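Local coordinates for sulfhydryl oxidase 1 (Homo sapiens, PDB 3LLK), which catalyses the oxidation of protein thiols to disulfides, passing the electrons through its bound FAD to molecular oxygen, at residues 30-34 and 157-163. Residues are numbered along the deposited sequence; the frame is centred on the assembly and turned at random.
Sequences EVGRF and YVHYFFG. With FAD (flavin-adenine dinucleotide), chain D.
The carboxylate of Glu-30 makes the polar part of this contact, one oxygen to each partner. Tyr-157 OH donates to Glu-30 OE1 at 2.6 Å and meets its anti lone pair. Gly-163 N donates to Glu-30 OE2 at 2.7 Å, from above the carboxylate plane, with an N-H...O angle of 157°. The Glu-30 chain bends at chi2 (-131°), which turns the carboxylate across the end of the tyrosine. A water adds a backbone link, donating to Glu-30 O and to Phe-161 O.

The apolar part centres on Phe-161. Phe-161 CE2 lies 3.9 Å from Val-31 CG1. Phe-161 CD2 meets Phe-34 CE2 at 3.7 Å, the two ring planes nearly perpendicular (88°). Phe-34 CZ also touches Tyr-160 O, and Arg-41 makes a cation-pi contact with the Phe-34 ring.

Phe-162 reaches the flavin, with CE2 of Phe-162 3.7 Å from FAD C8, while its ring edge faces the Glu-30 carboxylate. With an alanine at Glu-30, Tyr-157 OH and Gly-163 N would probably each lose an acceptor. The carboxylate joins the last residue of helix 16-30 to helix 150-161 and the loop that follows it. One donor on each oxygen is likely to ease its burial and limit its rotation beside the FAD pocket.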
loop_
_atom_site.group_PDB
_atom_site.type_symbol
_atom_site.label_atom_id
_atom_site.label_comp_id
_atom_site.label_asym_id
_atom_site.label_seq_id
_atom_site.Cartn_x
_atom_site.Cartn_y
_atom_site.Cartn_z
ATOM N N GLU A 30 -4.210 9.209 -9.114
ATOM C CA GLU A 30 -5.337 8.291 -8.993
ATOM C C GLU A 30 -6.645 8.949 -8.566
ATOM O O GLU A 30 -7.686 8.753 -9.211
ATOM C CB GLU A 30 -4.996 7.150 -8.039
ATOM C CG GLU A 30 -3.756 6.389 -8.448
ATOM C CD GLU A 30 -3.978 4.896 -8.456
ATOM O OE1 GLU A 30 -4.298 4.342 -7.386
ATOM O OE2 GLU A 30 -3.834 4.281 -9.536
ATOM N N VAL A 31 -6.616 9.709 -7.478
ATOM C CA VAL A 31 -7.841 10.370 -7.029
ATOM C C VAL A 31 -8.253 11.424 -8.072
ATOM O O VAL A 31 -9.432 11.740 -8.218
ATOM C CB VAL A 31 -7.647 11.068 -5.669
ATOM C CG1 VAL A 31 -8.911 11.828 -5.288
ATOM C CG2 VAL A 31 -7.292 10.039 -4.597
ATOM N N GLY A 32 -7.266 11.953 -8.795
ATOM C CA GLY A 32 -7.535 12.963 -9.813
ATOM C C GLY A 32 -8.151 12.473 -11.118
ATOM O O GLY A 32 -8.416 13.268 -12.015
ATOM N N ARG A 33 -8.379 11.167 -11.237
ATOM C CA ARG A 33 -8.974 10.612 -12.452
ATOM C C ARG A 33 -10.481 10.871 -12.478
ATOM O O ARG A 33 -11.119 10.754 -13.519
ATOM C CB ARG A 33 -8.744 9.097 -12.515
ATOM C CG ARG A 33 -7.282 8.653 -12.485
ATOM C CD ARG A 33 -6.585 8.886 -13.821
ATOM N NE ARG A 33 -5.189 8.443 -13.799
ATOM C CZ ARG A 33 -4.365 8.503 -14.845
ATOM N NH1 ARG A 33 -4.792 8.986 -16.004
ATOM N NH2 ARG A 33 -3.110 8.082 -14.733
ATOM N N PHE A 34 -11.042 11.216 -11.324
ATOM C CA PHE A 34 -12.474 11.447 -11.198
ATOM C C PHE A 34 -12.808 12.921 -10.994
ATOM O O PHE A 34 -12.492 13.491 -9.952
ATOM C CB PHE A 34 -13.006 10.626 -10.024
ATOM C CG PHE A 34 -12.672 9.164 -10.111
ATOM C CD1 PHE A 34 -13.509 8.280 -10.787
ATOM C CD2 PHE A 34 -11.499 8.670 -9.546
ATOM C CE1 PHE A 34 -13.181 6.921 -10.897
ATOM C CE2 PHE A 34 -11.162 7.316 -9.652
ATOM C CZ PHE A 34 -12.005 6.442 -10.326
ATOM N N TYR A 157 -10.014 1.256 -1.370
ATOM C CA TYR A 157 -9.175 2.080 -2.233
ATOM C C TYR A 157 -8.913 1.413 -3.574
ATOM O O TYR A 157 -9.007 2.041 -4.622
ATOM C CB TYR A 157 -7.816 2.393 -1.586
ATOM C CG TYR A 157 -6.966 3.275 -2.486
ATOM C CD1 TYR A 157 -7.140 4.660 -2.499
ATOM C CD2 TYR A 157 -6.082 2.717 -3.408
ATOM C CE1 TYR A 157 -6.462 5.469 -3.416
ATOM C CE2 TYR A 157 -5.402 3.516 -4.328
ATOM C CZ TYR A 157 -5.600 4.891 -4.327
ATOM O OH TYR A 157 -4.963 5.681 -5.261
ATOM N N VAL A 158 -8.547 0.139 -3.531
ATOM C CA VAL A 158 -8.266 -0.613 -4.745
ATOM C C VAL A 158 -9.472 -0.596 -5.692
ATOM O O VAL A 158 -9.346 -0.299 -6.883
ATOM C CB VAL A 158 -7.895 -2.072 -4.388
ATOM C CG1 VAL A 158 -7.833 -2.930 -5.640
ATOM C CG2 VAL A 158 -6.535 -2.083 -3.657
ATOM N N HIS A 159 -10.639 -0.898 -5.143
ATOM C CA HIS A 159 -11.865 -0.936 -5.931
ATOM C C HIS A 159 -12.206 0.400 -6.593
ATOM O O HIS A 159 -12.395 0.474 -7.810
ATOM C CB HIS A 159 -13.042 -1.360 -5.045
ATOM C CG HIS A 159 -14.328 -1.546 -5.795
ATOM N ND1 HIS A 159 -15.560 -1.524 -5.177
ATOM C CD2 HIS A 159 -14.571 -1.771 -7.110
ATOM C CE1 HIS A 159 -16.506 -1.724 -6.077
ATOM N NE2 HIS A 159 -15.934 -1.878 -7.258
ATOM N N TYR A 160 -12.268 1.456 -5.791
ATOM C CA TYR A 160 -12.646 2.773 -6.298
ATOM C C TYR A 160 -11.599 3.707 -6.906
ATOM O O TYR A 160 -11.965 4.672 -7.577
ATOM C CB TYR A 160 -13.398 3.519 -5.203
ATOM C CG TYR A 160 -14.762 2.926 -4.913
ATOM C CD1 TYR A 160 -15.782 2.976 -5.870
ATOM C CD2 TYR A 160 -15.023 2.283 -3.701
ATOM C CE1 TYR A 160 -17.024 2.399 -5.630
ATOM C CE2 TYR A 160 -16.274 1.700 -3.449
ATOM C CZ TYR A 160 -17.264 1.762 -4.422
ATOM O OH TYR A 160 -18.484 1.161 -4.201
ATOM N N PHE A 161 -10.312 3.447 -6.690
ATOM C CA PHE A 161 -9.302 4.353 -7.238
ATOM C C PHE A 161 -8.112 3.763 -7.975
ATOM O O PHE A 161 -7.489 4.447 -8.783
ATOM C CB PHE A 161 -8.738 5.250 -6.126
ATOM C CG PHE A 161 -9.709 6.253 -5.591
ATOM C CD1 PHE A 161 -10.428 5.994 -4.435
ATOM C CD2 PHE A 161 -9.885 7.478 -6.230
ATOM C CE1 PHE A 161 -11.309 6.949 -3.918
ATOM C CE2 PHE A 161 -10.758 8.431 -5.726
ATOM C CZ PHE A 161 -11.472 8.169 -4.566
ATOM N N PHE A 162 -7.773 2.513 -7.702
ATOM C CA PHE A 162 -6.599 1.938 -8.334
ATOM C C PHE A 162 -6.653 1.871 -9.852
ATOM O O PHE A 162 -7.517 1.214 -10.430
ATOM C CB PHE A 162 -6.300 0.557 -7.748
ATOM C CG PHE A 162 -4.958 0.012 -8.149
ATOM C CD1 PHE A 162 -3.884 0.872 -8.374
ATOM C CD2 PHE A 162 -4.761 -1.352 -8.290
ATOM C CE1 PHE A 162 -2.646 0.387 -8.735
ATOM C CE2 PHE A 162 -3.517 -1.851 -8.651
ATOM C CZ PHE A 162 -2.457 -0.980 -8.876
ATOM N N GLY A 163 -5.699 2.561 -10.476
ATOM C CA GLY A 163 -5.599 2.631 -11.922
ATOM C C GLY A 163 -5.857 1.338 -12.669
ATOM O O GLY A 163 -7.010 0.976 -12.900
HETATM P PA FAD D . 5.642 -5.833 -6.336
HETATM O O1A FAD D . 5.048 -4.514 -6.692
HETATM O O2A FAD D . 4.908 -7.120 -6.473
HETATM O O5B FAD D . 6.214 -5.801 -4.876
HETATM C C5B FAD D . 6.601 -4.629 -4.155
HETATM C C4B FAD D . 7.689 -5.153 -3.256
HETATM O O4B FAD D . 7.002 -5.598 -2.055
HETATM C C3B FAD D . 8.858 -6.097 -3.617
HETATM O O3B FAD D . 9.974 -5.492 -4.268
HETATM C C2B FAD D . 9.093 -6.716 -2.314
HETATM O O2B FAD D . 9.994 -6.047 -1.486
HETATM C C1B FAD D . 7.730 -6.745 -1.606
HETATM N N9A FAD D . 6.901 -7.905 -1.713
HETATM C C8A FAD D . 6.778 -8.916 -2.703
HETATM N N7A FAD D . 5.934 -9.862 -2.455
HETATM C C5A FAD D . 5.447 -9.492 -1.208
HETATM C C6A FAD D . 4.522 -10.149 -0.373
HETATM N N6A FAD D . 3.956 -11.323 -0.680
HETATM N N1A FAD D . 4.198 -9.608 0.856
HETATM C C2A FAD D . 4.786 -8.484 1.350
HETATM N N3A FAD D . 5.711 -7.824 0.527
HETATM C C4A FAD D . 6.003 -8.382 -0.757
HETATM N N1 FAD D . -0.282 -6.531 -12.357
HETATM C C2 FAD D . -0.637 -7.302 -13.443
HETATM O O2 FAD D . 0.107 -7.245 -14.435
HETATM N N3 FAD D . -1.790 -8.031 -13.179
HETATM C C4 FAD D . -2.568 -8.050 -11.995
HETATM O O4 FAD D . -3.633 -8.750 -11.940
HETATM C C4X FAD D . -2.128 -7.240 -10.968
HETATM N N5 FAD D . -2.900 -7.104 -9.769
HETATM C C5X FAD D . -2.576 -6.205 -8.718
HETATM C C6 FAD D . -3.479 -6.080 -7.644
HETATM C C7 FAD D . -3.135 -5.196 -6.583
HETATM C C7M FAD D . -4.163 -5.111 -5.454
HETATM C C8 FAD D . -1.915 -4.456 -6.596
HETATM C C8M FAD D . -1.358 -3.502 -5.558
HETATM C C9 FAD D . -1.064 -4.580 -7.693
HETATM C C9A FAD D . -1.337 -5.396 -8.822
HETATM N N10 FAD D . -0.589 -5.697 -10.072
HETATM C C10 FAD D . -0.945 -6.458 -11.154
HETATM C "C1'" FAD D . 0.753 -5.207 -10.108
HETATM C "C2'" FAD D . 1.853 -6.083 -9.591
HETATM O "O2'" FAD D . 1.415 -6.814 -8.419
HETATM C "C3'" FAD D . 3.166 -5.446 -9.253
HETATM O "O3'" FAD D . 2.965 -4.378 -8.335
HETATM C "C4'" FAD D . 4.114 -5.017 -10.360
HETATM O "O4'" FAD D . 4.149 -6.012 -11.426
HETATM C "C5'" FAD D . 5.471 -4.601 -9.988
HETATM O "O5'" FAD D . 6.128 -5.756 -9.459
HETATM P P FAD D . 7.430 -5.733 -8.614
HETATM O O1P FAD D . 8.162 -6.900 -9.107
HETATM O O2P FAD D . 8.160 -4.441 -8.701
HETATM O O3P FAD D . 7.055 -5.960 -7.065
HETATM O O HOH W 1 -7.813 6.234 -10.574
#